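Local coordinates for protein Tv2483 (PDB 6DET) that binds L-arginine with high selectivity as a lipoprotein of a treponeme, probably delivering it to an ABC transporter for uptake, at residues 25-28 with 29-33; 81-84 with 85-88; 136-139 with 140-143; 190-193 with 194-198; 243-246 with 247-250. All coordinates share one frame; numbering follows the deposited sequence.

Contact 1: residues 25-28 with 29-33; sequences EDPS and WSKVQ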
loop_
_atom_site.group_PDB
_atom_site.type_symbol
_atom_site.label_atom_id
_atom_site.label_comp_id
_atom_site.label_asym_id
_atom_site.label_seq_id
_atom_site.Cartn_x
_atom_site.Cartn_y
_atom_site.Cartn_z
ATOM N N GLU A 25 -22.175 1.166 -21.214
ATOM C CA GLU A 25 -21.281 1.127 -20.063
ATOM C C GLU A 25 -21.994 1.498 -18.762
ATOM O O GLU A 25 -22.981 2.245 -18.746
ATOM C CB GLU A 25 -20.104 2.083 -20.281
ATOM C CG GLU A 25 -19.104 1.652 -21.351
ATOM C CD GLU A 25 -18.418 2.830 -22.016
ATOM O OE1 GLU A 25 -17.207 3.019 -21.786
ATOM O OE2 GLU A 25 -19.095 3.572 -22.760
ATOM N N ASP A 26 -21.465 0.980 -17.656
ATOM C CA ASP A 26 -21.879 1.476 -16.352
ATOM C C ASP A 26 -21.457 2.941 -16.209
ATOM O O ASP A 26 -20.504 3.390 -16.850
ATOM C CB ASP A 26 -21.268 0.627 -15.241
ATOM C CG ASP A 26 -19.827 0.975 -14.977
ATOM O OD1 ASP A 26 -19.597 1.886 -14.139
ATOM O OD2 ASP A 26 -18.927 0.327 -15.580
ATOM N N PRO A 27 -22.174 3.726 -15.401
ATOM C CA PRO A 27 -21.935 5.176 -15.368
ATOM C C PRO A 27 -20.752 5.634 -14.515
ATOM O O PRO A 27 -20.666 6.826 -14.217
ATOM C CB PRO A 27 -23.246 5.716 -14.779
ATOM C CG PRO A 27 -23.692 4.620 -13.891
ATOM C CD PRO A 27 -23.324 3.336 -14.574
ATOM N N SER A 28 -19.827 4.754 -14.128
ATOM C CA SER A 28 -18.832 5.186 -13.140
ATOM C C SER A 28 -17.861 6.207 -13.737
ATOM O O SER A 28 -17.508 7.191 -13.077
ATOM C CB SER A 28 -18.075 3.989 -12.548
ATOM O OG SER A 28 -17.425 3.172 -13.532
ATOM N N TRP A 29 -17.434 6.014 -14.992
ATOM C CA TRP A 29 -16.620 7.048 -15.630
ATOM C C TRP A 29 -17.425 8.323 -15.837
ATOM O O TRP A 29 -16.958 9.426 -15.519
ATOM C CB TRP A 29 -16.032 6.558 -16.955
ATOM C CG TRP A 29 -15.478 7.699 -17.754
ATOM C CD1 TRP A 29 -15.913 8.128 -18.976
ATOM C CD2 TRP A 29 -14.443 8.606 -17.357
ATOM N NE1 TRP A 29 -15.196 9.227 -19.378
ATOM C CE2 TRP A 29 -14.286 9.539 -18.404
ATOM C CE3 TRP A 29 -13.629 8.716 -16.226
ATOM C CZ2 TRP A 29 -13.348 10.570 -18.353
ATOM C CZ3 TRP A 29 -12.691 9.748 -16.183
ATOM C CH2 TRP A 29 -12.564 10.655 -17.245
ATOM N N SER A 30 -18.641 8.212 -16.388
ATOM C CA SER A 30 -19.448 9.409 -16.584
ATOM C C SER A 30 -19.579 10.226 -15.297
ATOM O O SER A 30 -19.517 11.465 -15.321
ATOM C CB SER A 30 -20.819 9.018 -17.112
ATOM O OG SER A 30 -20.676 8.513 -18.433
ATOM N N LYS A 31 -19.797 9.557 -14.167
ATOM C CA LYS A 31 -19.968 10.289 -12.913
ATOM C C LYS A 31 -18.717 11.103 -12.582
ATOM O O LYS A 31 -18.808 12.273 -12.186
ATOM C CB LYS A 31 -20.304 9.314 -11.793
ATOM C CG LYS A 31 -21.738 8.817 -11.786
ATOM C CD LYS A 31 -21.987 7.793 -10.674
ATOM C CE LYS A 31 -23.341 7.116 -10.903
ATOM N NZ LYS A 31 -23.589 5.947 -10.026
ATOM N N VAL A 32 -17.538 10.501 -12.756
ATOM C CA VAL A 32 -16.281 11.194 -12.484
ATOM C C VAL A 32 -16.059 12.330 -13.471
ATOM O O VAL A 32 -15.606 13.419 -13.092
ATOM C CB VAL A 32 -15.121 10.181 -12.514
ATOM C CG1 VAL A 32 -13.775 10.885 -12.627
ATOM C CG2 VAL A 32 -15.212 9.289 -11.297
ATOM N N GLN A 33 -16.382 12.112 -14.749
ATOM C CA GLN A 33 -16.195 13.174 -15.734
ATOM C C GLN A 33 -17.093 14.376 -15.456
ATOM O O GLN A 33 -16.672 15.520 -15.649
ATOM C CB GLN A 33 -16.441 12.669 -17.153
ATOM C CG GLN A 33 -16.009 13.724 -18.141
ATOM C CD GLN A 33 -16.071 13.279 -19.584
ATOM O OE1 GLN A 33 -16.982 12.549 -20.000
ATOM N NE2 GLN A 33 -15.126 13.768 -20.377
HETATM O O HOH W 1 -19.426 5.690 -17.620
#
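Pro-27 and Lys-31 lie alongside each other and point the same way, with Lys-31 CE 3.9 Å from Pro-27 CG. Lys-31 CG stands anti to its own carbonyl carbon (chi1 -77°), which brings CG to 3.3 Å from Pro-27 O before the extended chain runs on beside the proline ring. Pro-27 O also receives the Lys-31 backbone N-H, N to O 2.9 Å. One residue further on, Val-32 N makes a weak bond to Ser-28 O, and Val-32 CG2 rests 3.6 Å from that oxygen. These i to i+4 pairs mark the first turn of helix 28-35, with Pro-27 at the N-cap. An Asx turn spans this helix start: Asp-26 OD1 takes the Ser-28 N-H from above its carboxylate plane, 42° out of it, while Ser-28 OG donates to the syn lone pair of that oxygen over 2.6 Å. A water bridges the start of the helix, donating to Asp-26 O and accepting from Ser-30 N. Helix 228-243 meets this turn: Ser-28 OG is also bonded to Ser-229 OG and Leu-230 N, Asp-26 OD2 to Ser-229 N, and the Trp-29 indole leans on Leu-230 and Lys-233.

Contact 2: residues 81-84 with 85-88; sequences PIQW and AQKE. With ARG (arginine), chain B.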
loop_
_atom_site.group_PDB
_atom_site.type_symbol
_atom_site.label_atom_id
_atom_site.label_comp_id
_atom_site.label_asym_id
_atom_site.label_seq_id
_atom_site.Cartn_x
_atom_site.Cartn_y
_atom_site.Cartn_z
ATOM N N PRO A 81 -7.334 12.167 2.921
ATOM C CA PRO A 81 -6.828 11.299 3.989
ATOM C C PRO A 81 -7.963 10.533 4.650
ATOM O O PRO A 81 -8.943 11.124 5.112
ATOM C CB PRO A 81 -6.166 12.277 4.963
ATOM C CG PRO A 81 -5.903 13.509 4.177
ATOM C CD PRO A 81 -6.979 13.582 3.136
ATOM N N ILE A 82 -7.800 9.219 4.731
ATOM C CA ILE A 82 -8.784 8.324 5.319
ATOM C C ILE A 82 -8.185 7.564 6.490
ATOM O O ILE A 82 -6.962 7.465 6.655
ATOM C CB ILE A 82 -9.352 7.327 4.312
ATOM C CG1 ILE A 82 -8.237 6.449 3.711
ATOM C CG2 ILE A 82 -10.110 8.085 3.184
ATOM C CD1 ILE A 82 -8.749 5.242 2.934
ATOM N N GLN A 83 -9.089 7.026 7.309
ATOM C CA GLN A 83 -8.762 6.000 8.296
ATOM C C GLN A 83 -8.726 4.657 7.574
ATOM O O GLN A 83 -9.724 4.249 6.972
ATOM C CB GLN A 83 -9.803 5.983 9.414
ATOM C CG GLN A 83 -9.547 4.960 10.493
ATOM C CD GLN A 83 -8.283 5.257 11.258
ATOM O OE1 GLN A 83 -7.249 4.614 11.059
ATOM N NE2 GLN A 83 -8.352 6.250 12.133
ATOM N N TRP A 84 -7.576 3.975 7.595
ATOM C CA TRP A 84 -7.435 2.817 6.727
ATOM C C TRP A 84 -8.519 1.783 7.000
ATOM O O TRP A 84 -8.988 1.112 6.072
ATOM C CB TRP A 84 -6.042 2.193 6.906
ATOM C CG TRP A 84 -5.634 1.225 5.804
ATOM C CD1 TRP A 84 -5.356 -0.123 5.948
ATOM C CD2 TRP A 84 -5.412 1.525 4.420
ATOM N NE1 TRP A 84 -4.999 -0.666 4.740
ATOM C CE2 TRP A 84 -5.023 0.318 3.788
ATOM C CE3 TRP A 84 -5.510 2.687 3.652
ATOM C CZ2 TRP A 84 -4.743 0.242 2.429
ATOM C CZ3 TRP A 84 -5.220 2.612 2.284
ATOM C CH2 TRP A 84 -4.843 1.393 1.693
ATOM N N ALA A 85 -8.900 1.615 8.277
ATOM C CA ALA A 85 -9.869 0.586 8.649
ATOM C C ALA A 85 -11.249 0.862 8.069
ATOM O O ALA A 85 -12.066 -0.061 7.980
ATOM C CB ALA A 85 -9.979 0.486 10.175
ATOM N N GLN A 86 -11.514 2.101 7.663
ATOM C CA GLN A 86 -12.797 2.528 7.111
ATOM C C GLN A 86 -12.828 2.513 5.590
ATOM O O GLN A 86 -13.824 2.957 5.004
ATOM C CB GLN A 86 -13.128 3.957 7.580
ATOM C CG GLN A 86 -13.410 4.105 9.072
ATOM C CD GLN A 86 -14.444 3.117 9.550
ATOM O OE1 GLN A 86 -15.597 3.166 9.132
ATOM N NE2 GLN A 86 -14.030 2.186 10.405
ATOM N N LYS A 87 -11.758 2.042 4.941
ATOM C CA LYS A 87 -11.596 2.286 3.514
ATOM C C LYS A 87 -12.723 1.653 2.709
ATOM O O LYS A 87 -13.191 2.245 1.733
ATOM C CB LYS A 87 -10.209 1.785 3.042
ATOM C CG LYS A 87 -9.893 0.306 3.252
ATOM C CD LYS A 87 -8.443 0.009 2.883
ATOM C CE LYS A 87 -8.093 -1.418 3.268
ATOM N NZ LYS A 87 -8.112 -1.570 4.773
ATOM N N GLU A 88 -13.186 0.463 3.094
ATOM C CA GLU A 88 -14.239 -0.197 2.317
ATOM C C GLU A 88 -15.555 0.580 2.389
ATOM O O GLU A 88 -16.258 0.738 1.377
ATOM C CB GLU A 88 -14.436 -1.623 2.825
ATOM C CG GLU A 88 -15.320 -2.425 1.901
ATOM C CD GLU A 88 -15.563 -3.847 2.362
ATOM O OE1 GLU A 88 -15.228 -4.175 3.520
ATOM O OE2 GLU A 88 -16.112 -4.633 1.553
HETATM N N ARG B . -0.451 -2.992 1.898
HETATM C CA ARG B . -1.290 -2.538 3.037
HETATM C C ARG B . -2.751 -2.871 2.753
HETATM O O ARG B . -3.094 -3.070 1.572
HETATM C CB ARG B . -1.141 -1.035 3.266
HETATM C CG ARG B . 0.243 -0.603 3.739
HETATM C CD ARG B . 0.402 0.908 3.882
HETATM N NE ARG B . -0.469 1.414 4.925
HETATM C CZ ARG B . -1.567 2.132 4.720
HETATM N NH1 ARG B . -2.293 2.488 5.783
HETATM N NH2 ARG B . -1.951 2.474 3.489
HETATM O OXT ARG B . -3.566 -2.918 3.684
#
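Two i to i+3 bonds, Gln-86 N to Gln-83 O at 2.9 Å and Lys-87 N to Trp-84 O at 3.1 Å, wind the backbone through a 3-10 turn into helix 87-92. Lys-87 uses this turn to fold back over the indole of Trp-84. Its CD sits 3.6 Å from the centroid of the six-membered ring, a CH-pi contact 14° off the normal. A bend at the last torsion (chi4 -67°) then carries NZ over the five-membered ring in a cation-pi contact, 3.5 Å from its centroid. NZ also donates to Trp-84 O, reaching it from the face opposite to the Lys-87 backbone N-H, so two bonds grip that carbonyl; Asp-150 O is a further acceptor for NZ. The connection runs from strand 76-81 to helix 87-92 in a family 3 solute-binding fold, and its tryptophan forms part of the arginine pocket. On the indole face away from Lys-87 lies the guanidinium of the bound arginine, its NH2 3.3 Å above the plane and displaced from the ring centre. At the pyrrole end, Trp-84 NE1 donates to the ligand OXT over 2.9 Å, so a single side chain touches both the carboxylate and the guanidinium, consistent with a part in recognising arginine. Ser-43, Ser-104, Arg-109, Glu-148 and Asp-193 also bond the ligand. At the root of the Lys-87 side chain, Ile-82 CD1 packs against Lys-87 CB at 3.8 Å.

Contact 3: residues 136-139 with 140-143; sequences TLAQ and LQNR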
loop_
_atom_site.group_PDB
_atom_site.type_symbol
_atom_site.label_atom_id
_atom_site.label_comp_id
_atom_site.label_asym_id
_atom_site.label_seq_id
_atom_site.Cartn_x
_atom_site.Cartn_y
_atom_site.Cartn_z
ATOM N N THR A 136 15.701 -16.024 12.318
ATOM C CA THR A 136 14.737 -16.860 11.625
ATOM C C THR A 136 13.325 -16.586 12.125
ATOM O O THR A 136 13.115 -16.117 13.248
ATOM C CB THR A 136 15.055 -18.348 11.800
ATOM O OG1 THR A 136 14.843 -18.739 13.162
ATOM C CG2 THR A 136 16.498 -18.623 11.421
ATOM N N LEU A 137 12.350 -16.885 11.268
ATOM C CA LEU A 137 10.958 -16.744 11.680
ATOM C C LEU A 137 10.660 -17.636 12.875
ATOM O O LEU A 137 9.856 -17.269 13.739
ATOM C CB LEU A 137 10.012 -17.079 10.523
ATOM C CG LEU A 137 10.043 -16.193 9.268
ATOM C CD1 LEU A 137 9.172 -16.794 8.172
ATOM C CD2 LEU A 137 9.607 -14.766 9.558
ATOM N N ALA A 138 11.325 -18.800 12.959
ATOM C CA ALA A 138 11.064 -19.726 14.056
ATOM C C ALA A 138 11.342 -19.089 15.407
ATOM O O ALA A 138 10.735 -19.477 16.408
ATOM C CB ALA A 138 11.907 -20.988 13.890
ATOM N N GLN A 139 12.259 -18.126 15.466
ATOM C CA GLN A 139 12.534 -17.442 16.721
ATOM C C GLN A 139 11.455 -16.432 17.083
ATOM O O GLN A 139 11.558 -15.796 18.138
ATOM C CB GLN A 139 13.884 -16.742 16.648
ATOM C CG GLN A 139 15.057 -17.709 16.600
ATOM C CD GLN A 139 16.351 -17.022 16.254
ATOM O OE1 GLN A 139 16.414 -16.185 15.349
ATOM N NE2 GLN A 139 17.403 -17.382 16.960
ATOM N N LEU A 140 10.443 -16.261 16.245
ATOM C CA LEU A 140 9.318 -15.402 16.571
ATOM C C LEU A 140 8.242 -16.145 17.353
ATOM O O LEU A 140 7.255 -15.525 17.769
ATOM C CB LEU A 140 8.721 -14.806 15.292
ATOM C CG LEU A 140 9.632 -13.984 14.372
ATOM C CD1 LEU A 140 8.909 -13.658 13.080
ATOM C CD2 LEU A 140 10.119 -12.704 15.029
ATOM N N GLN A 141 8.411 -17.449 17.577
ATOM C CA GLN A 141 7.407 -18.218 18.300
ATOM C C GLN A 141 7.276 -17.712 19.724
ATOM O O GLN A 141 8.269 -17.380 20.379
ATOM C CB GLN A 141 7.758 -19.701 18.317
ATOM C CG GLN A 141 7.611 -20.370 16.986
ATOM C CD GLN A 141 7.693 -21.865 17.098
ATOM O OE1 GLN A 141 7.120 -22.462 18.007
ATOM N NE2 GLN A 141 8.416 -22.484 16.179
ATOM N N ASN A 142 6.030 -17.677 20.214
ATOM C CA ASN A 142 5.736 -17.209 21.567
ATOM C C ASN A 142 6.239 -15.782 21.755
ATOM O O ASN A 142 6.817 -15.436 22.786
ATOM C CB ASN A 142 6.335 -18.136 22.633
ATOM C CG ASN A 142 5.924 -19.583 22.452
ATOM O OD1 ASN A 142 6.758 -20.447 22.183
ATOM N ND2 ASN A 142 4.638 -19.858 22.606
ATOM N N ARG A 143 6.044 -14.959 20.737
ATOM C CA ARG A 143 6.379 -13.548 20.787
ATOM C C ARG A 143 5.121 -12.739 20.515
ATOM O O ARG A 143 4.088 -13.271 20.113
ATOM C CB ARG A 143 7.446 -13.187 19.749
ATOM C CG ARG A 143 8.719 -14.000 19.816
ATOM C CD ARG A 143 9.602 -13.618 20.978
ATOM N NE ARG A 143 10.879 -14.309 20.872
ATOM C CZ ARG A 143 11.817 -14.312 21.813
ATOM N NH1 ARG A 143 11.633 -13.652 22.950
ATOM N NH2 ARG A 143 12.945 -14.978 21.611
#
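Leu-137 and Leu-140 form the close, buried side of this turn, their side chains crossing at a slant with Leu-137 CD2 3.8 Å from Leu-140 CD1. The backbone brings them together: Leu-140 N donates to Leu-137 O over 2.8 Å, and Leu-140 CB sits only 3.1 Å from the same oxygen. With CG beside the backbone N in both leucines (chi1 -64° for Leu-137), the turn lets these two methyls meet. The next i to i+3 bond, Gln-141 N to Ala-138 O at 3.3 Å, is longer, and here the turn faces outward. The extended Gln-141 chain passes Ala-138 O, with CG 3.3 Å from it, and its amide comes no nearer to Ala-138 CB than 4.4 Å. Ala-138 itself is exposed. Further along, Arg-143 bends at chi2 (-74°) and turns its guanidinium edge to Gln-139 O. NE points almost straight at that oxygen over 3.2 Å, with the acceptor in the guanidinium plane. A 3-10 turn thus leads into a type II beta turn from Leu-140 to Arg-143, and the arginine ties the second back to the first. Gln-139 OE1 meanwhile accepts from the backbone N of Thr-136 and of Gln-135, closing the front of the 3-10 turn. The turn belongs to the connection leading from strand 120-129 into strand 143-148: Leu-137 packs on Ile-210 and Glu-212, while Arg-143 pairs by its backbone with Ile-168 of the parallel strand 167-172.

Contact 4: residues 190-193 with 194-198; sequences IVVD and LIYSL. With ARG (arginine), chain B.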
loop_
_atom_site.group_PDB
_atom_site.type_symbol
_atom_site.label_atom_id
_atom_site.label_comp_id
_atom_site.label_asym_id
_atom_site.label_seq_id
_atom_site.Cartn_x
_atom_site.Cartn_y
_atom_site.Cartn_z
ATOM N N ILE A 190 7.689 -6.542 14.278
ATOM C CA ILE A 190 6.619 -5.898 13.522
ATOM C C ILE A 190 6.627 -6.408 12.088
ATOM O O ILE A 190 7.655 -6.847 11.559
ATOM C CB ILE A 190 6.737 -4.364 13.517
ATOM C CG1 ILE A 190 7.928 -3.900 12.664
ATOM C CG2 ILE A 190 6.815 -3.835 14.954
ATOM C CD1 ILE A 190 8.117 -2.409 12.597
ATOM N N VAL A 191 5.468 -6.306 11.456
ATOM C CA VAL A 191 5.304 -6.553 10.018
ATOM C C VAL A 191 5.212 -5.209 9.312
ATOM O O VAL A 191 4.440 -4.327 9.724
ATOM C CB VAL A 191 4.051 -7.391 9.720
ATOM C CG1 VAL A 191 3.882 -7.570 8.195
ATOM C CG2 VAL A 191 4.131 -8.710 10.375
ATOM N N VAL A 192 5.991 -5.043 8.242
ATOM C CA VAL A 192 5.912 -3.856 7.402
ATOM C C VAL A 192 5.971 -4.321 5.956
ATOM O O VAL A 192 6.329 -5.469 5.664
ATOM C CB VAL A 192 7.037 -2.843 7.703
ATOM C CG1 VAL A 192 6.918 -2.317 9.134
ATOM C CG2 VAL A 192 8.419 -3.478 7.528
ATOM N N ASP A 193 5.578 -3.428 5.041
ATOM C CA ASP A 193 5.719 -3.702 3.615
ATOM C C ASP A 193 7.105 -3.261 3.175
ATOM O O ASP A 193 7.564 -2.161 3.517
ATOM C CB ASP A 193 4.674 -2.987 2.745
ATOM C CG ASP A 193 3.257 -3.517 2.915
ATOM O OD1 ASP A 193 3.035 -4.553 3.570
ATOM O OD2 ASP A 193 2.333 -2.877 2.335
ATOM N N LEU A 194 7.771 -4.131 2.415
ATOM C CA LEU A 194 9.067 -3.783 1.855
ATOM C C LEU A 194 9.044 -2.435 1.144
ATOM O O LEU A 194 9.935 -1.605 1.351
ATOM C CB LEU A 194 9.515 -4.888 0.888
ATOM C CG LEU A 194 10.868 -4.670 0.219
ATOM C CD1 LEU A 194 11.972 -4.663 1.257
ATOM C CD2 LEU A 194 11.100 -5.781 -0.802
ATOM N N ILE A 195 8.026 -2.191 0.299
ATOM C CA ILE A 195 8.059 -1.044 -0.615
ATOM C C ILE A 195 8.189 0.274 0.153
ATOM O O ILE A 195 8.984 1.149 -0.217
ATOM C CB ILE A 195 6.810 -1.039 -1.525
ATOM C CG1 ILE A 195 6.990 -2.077 -2.649
ATOM C CG2 ILE A 195 6.545 0.341 -2.096
ATOM C CD1 ILE A 195 7.985 -1.650 -3.765
ATOM N N TYR A 196 7.394 0.459 1.204
ATOM C CA TYR A 196 7.466 1.742 1.903
ATOM C C TYR A 196 8.603 1.781 2.902
ATOM O O TYR A 196 8.855 2.849 3.473
ATOM C CB TYR A 196 6.111 2.118 2.574
ATOM C CG TYR A 196 5.614 1.263 3.736
ATOM C CD1 TYR A 196 4.414 0.548 3.644
ATOM C CD2 TYR A 196 6.298 1.247 4.954
ATOM C CE1 TYR A 196 3.948 -0.196 4.704
ATOM C CE2 TYR A 196 5.852 0.498 6.017
ATOM C CZ TYR A 196 4.683 -0.211 5.912
ATOM O OH TYR A 196 4.233 -0.940 6.990
ATOM N N SER A 197 9.331 0.669 3.053
ATOM C CA SER A 197 10.462 0.530 3.976
ATOM C C SER A 197 11.827 0.693 3.305
ATOM O O SER A 197 12.855 0.676 3.998
ATOM C CB SER A 197 10.396 -0.843 4.629
ATOM O OG SER A 197 9.215 -0.956 5.370
ATOM N N LEU A 198 11.873 0.885 1.983
ATOM C CA LEU A 198 13.162 0.846 1.293
ATOM C C LEU A 198 14.128 1.908 1.814
ATOM O O LEU A 198 15.322 1.634 1.978
ATOM C CB LEU A 198 12.954 0.988 -0.211
ATOM C CG LEU A 198 12.284 -0.249 -0.804
ATOM C CD1 LEU A 198 11.865 0.016 -2.230
ATOM C CD2 LEU A 198 13.196 -1.470 -0.719
HETATM N N ARG B . -0.451 -2.992 1.898
HETATM C CA ARG B . -1.290 -2.538 3.037
HETATM C C ARG B . -2.751 -2.871 2.753
HETATM O O ARG B . -3.094 -3.070 1.572
HETATM C CB ARG B . -1.141 -1.035 3.266
HETATM C CG ARG B . 0.243 -0.603 3.739
HETATM C CD ARG B . 0.402 0.908 3.882
HETATM N NE ARG B . -0.469 1.414 4.925
HETATM C CZ ARG B . -1.567 2.132 4.720
HETATM N NH1 ARG B . -2.293 2.488 5.783
HETATM N NH2 ARG B . -1.951 2.474 3.489
HETATM O OXT ARG B . -3.566 -2.918 3.684
#
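Tyr-196 folds back over Asp-193 where strand 189-193 of the mixed sheet gives way to the short, loosely held helix 194-197, a strand-to-helix turn at the wall of the arginine pocket. Its CB holds CG between the backbone N and the carbonyl carbon (chi1 67°), turning the ring toward the strand. CG, like CD2, is 3.9 Å from Asp-193 O, which sits over the ring centre. Along one flank, CD1 faces Asp-193 CB, and CE1 comes to 3.5 Å from that carbon; CE1 also lies 3.8 Å from CD of the bound arginine. Along the other flank, CE2 meets Val-192 CB at 3.9 Å, the two side chains crossing at about a right angle. At the tip, OH is 3.4 Å from Val-192 CA. The ring thus lies against the aspartate whose OD2 accepts from the amino group of the ligand. Tyr-219 also bonds OD2. A salt bridge from Lys-124 at OD1 and the ligand's amino group, probably charged, at OD2 would be expected to favour the ionised carboxylate. Asp-193 O is itself gripped: Ser-197 OG donates to it over 2.8 Å, from 37° out of the carbonyl plane.

Contact 5: residues 243-246 with 247-250; sequences EDET and IPNF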
loop_
_atom_site.group_PDB
_atom_site.type_symbol
_atom_site.label_atom_id
_atom_site.label_comp_id
_atom_site.label_asym_id
_atom_site.label_seq_id
_atom_site.Cartn_x
_atom_site.Cartn_y
_atom_site.Cartn_z
ATOM N N GLU A 243 4.219 3.275 -20.687
ATOM C CA GLU A 243 4.949 3.085 -21.940
ATOM C C GLU A 243 5.775 4.309 -22.286
ATOM O O GLU A 243 6.869 4.176 -22.842
ATOM C CB GLU A 243 3.981 2.782 -23.079
ATOM C CG GLU A 243 4.609 2.839 -24.484
ATOM C CD GLU A 243 5.753 1.886 -24.643
ATOM O OE1 GLU A 243 5.755 0.884 -23.917
ATOM O OE2 GLU A 243 6.627 2.121 -25.519
ATOM N N ASP A 244 5.266 5.512 -21.986
ATOM C CA ASP A 244 5.969 6.732 -22.350
ATOM C C ASP A 244 6.981 7.155 -21.294
ATOM O O ASP A 244 7.547 8.243 -21.408
ATOM C CB ASP A 244 4.988 7.878 -22.665
ATOM C CG ASP A 244 4.333 8.518 -21.437
ATOM O OD1 ASP A 244 4.746 8.256 -20.295
ATOM O OD2 ASP A 244 3.398 9.348 -21.653
ATOM N N GLU A 245 7.223 6.310 -20.292
ATOM C CA GLU A 245 8.306 6.405 -19.303
ATOM C C GLU A 245 7.991 7.394 -18.190
ATOM O O GLU A 245 8.859 7.612 -17.316
ATOM C CB GLU A 245 9.659 6.776 -19.926
ATOM C CG GLU A 245 10.329 5.595 -20.624
ATOM C CD GLU A 245 10.775 4.516 -19.641
ATOM O OE1 GLU A 245 11.491 4.858 -18.677
ATOM O OE2 GLU A 245 10.401 3.336 -19.822
ATOM N N THR A 246 6.794 7.981 -18.161
ATOM C CA THR A 246 6.452 8.893 -17.066
ATOM C C THR A 246 6.472 8.163 -15.729
ATOM O O THR A 246 7.064 8.641 -14.750
ATOM C CB THR A 246 5.080 9.526 -17.305
ATOM O OG1 THR A 246 5.095 10.250 -18.539
ATOM C CG2 THR A 246 4.729 10.499 -16.187
ATOM N N ILE A 247 5.849 6.991 -15.668
ATOM C CA ILE A 247 5.752 6.289 -14.392
ATOM C C ILE A 247 7.110 5.676 -14.049
ATOM O O ILE A 247 7.567 5.814 -12.899
ATOM C CB ILE A 247 4.619 5.250 -14.410
ATOM C CG1 ILE A 247 3.283 5.985 -14.339
ATOM C CG2 ILE A 247 4.742 4.315 -13.203
ATOM C CD1 ILE A 247 2.023 5.119 -14.452
ATOM N N PRO A 248 7.804 5.021 -14.991
ATOM C CA PRO A 248 9.174 4.569 -14.696
ATOM C C PRO A 248 10.053 5.667 -14.134
ATOM O O PRO A 248 10.865 5.422 -13.236
ATOM C CB PRO A 248 9.666 4.083 -16.064
ATOM C CG PRO A 248 8.408 3.513 -16.700
ATOM C CD PRO A 248 7.334 4.498 -16.294
ATOM N N ASN A 249 9.916 6.880 -14.649
ATOM C CA ASN A 249 10.723 7.974 -14.147
ATOM C C ASN A 249 10.245 8.451 -12.782
ATOM O O ASN A 249 11.075 8.835 -11.955
ATOM C CB ASN A 249 10.752 9.110 -15.162
ATOM C CG ASN A 249 11.725 8.831 -16.290
ATOM O OD1 ASN A 249 12.612 7.982 -16.156
ATOM N ND2 ASN A 249 11.558 9.520 -17.407
ATOM N N PHE A 250 8.938 8.403 -12.508
ATOM C CA PHE A 250 8.480 8.603 -11.129
ATOM C C PHE A 250 9.110 7.562 -10.211
ATOM O O PHE A 250 9.485 7.861 -9.075
ATOM C CB PHE A 250 6.951 8.492 -11.004
ATOM C CG PHE A 250 6.136 9.648 -11.610
ATOM C CD1 PHE A 250 6.629 10.944 -11.709
ATOM C CD2 PHE A 250 4.829 9.405 -12.039
ATOM C CE1 PHE A 250 5.841 11.972 -12.241
ATOM C CE2 PHE A 250 4.061 10.419 -12.573
ATOM C CZ PHE A 250 4.569 11.698 -12.675
#
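The Phe-250 ring has Thr-246 O over one face, 3.4 Å above the plane and nearest CG. At its far end the Thr-246 methyl joins it, CG2 lying 3.7 Å from both CE2 and CZ, with the two side chains alongside and pointing the same way. The methyl gets there because Thr-246 CG2 stands anti to the backbone N, beside the carbonyl carbon, leaving OG1 (chi1 -59°) on the side of the backbone N. The Glu-245 side chain crosses Pro-248 at about a right angle, with OE1 3.3 Å from Pro-248 CB, although this glutamate is poorly ordered. The amide of Asn-249 lies close to Glu-245 O, but its ND2 is too badly angled to bond there; the backbone Asn-249 N makes that bond instead, at 3.0 Å. With Phe-250 N to Thr-246 O at 2.9 Å, it sets the first turn of helix 246-255, for which Glu-245 is the N-cap. The junction with helix 228-243 is short: Asp-244 leaves helical geometry, and Glu-245 takes a positive phi (80°) inside an Asx turn that spans Asp-244 to Thr-246. Here Asp-244 OD1 takes the Thr-246 N-H nearly along its C-O axis, and Thr-246 OG1 donates to it from above the carboxylate plane over 2.7 Å. The other oxygen, OD2, forms a salt bridge with Arg-72 of helix 61-73, whose Tyr-61 also packs on Ile-247 and Phe-250. Arg-252 draws in both Glu-245 OE1, by a salt bridge, and Asn-249 OD1.

From the N terminus the five contacts come strictly in series; each closes a local turn of a few residues, and none nests within or crosses another. Contact 1 starts helix 28-35 and joins it to helix 228-243. Contact 2 leads from strand 76-81 into helix 87-92. Contact 3 turns the chain into strand 143-148, about 49 Å from contact 1 between centres and across the chain's centre from it. Contact 4 ends strand 189-193, its nearest atoms about 8 Å from contact 2; both touch the bound arginine, which spans that gap. Contact 5 follows the far end of helix 228-243 and sets helix 246-255 against helix 61-73.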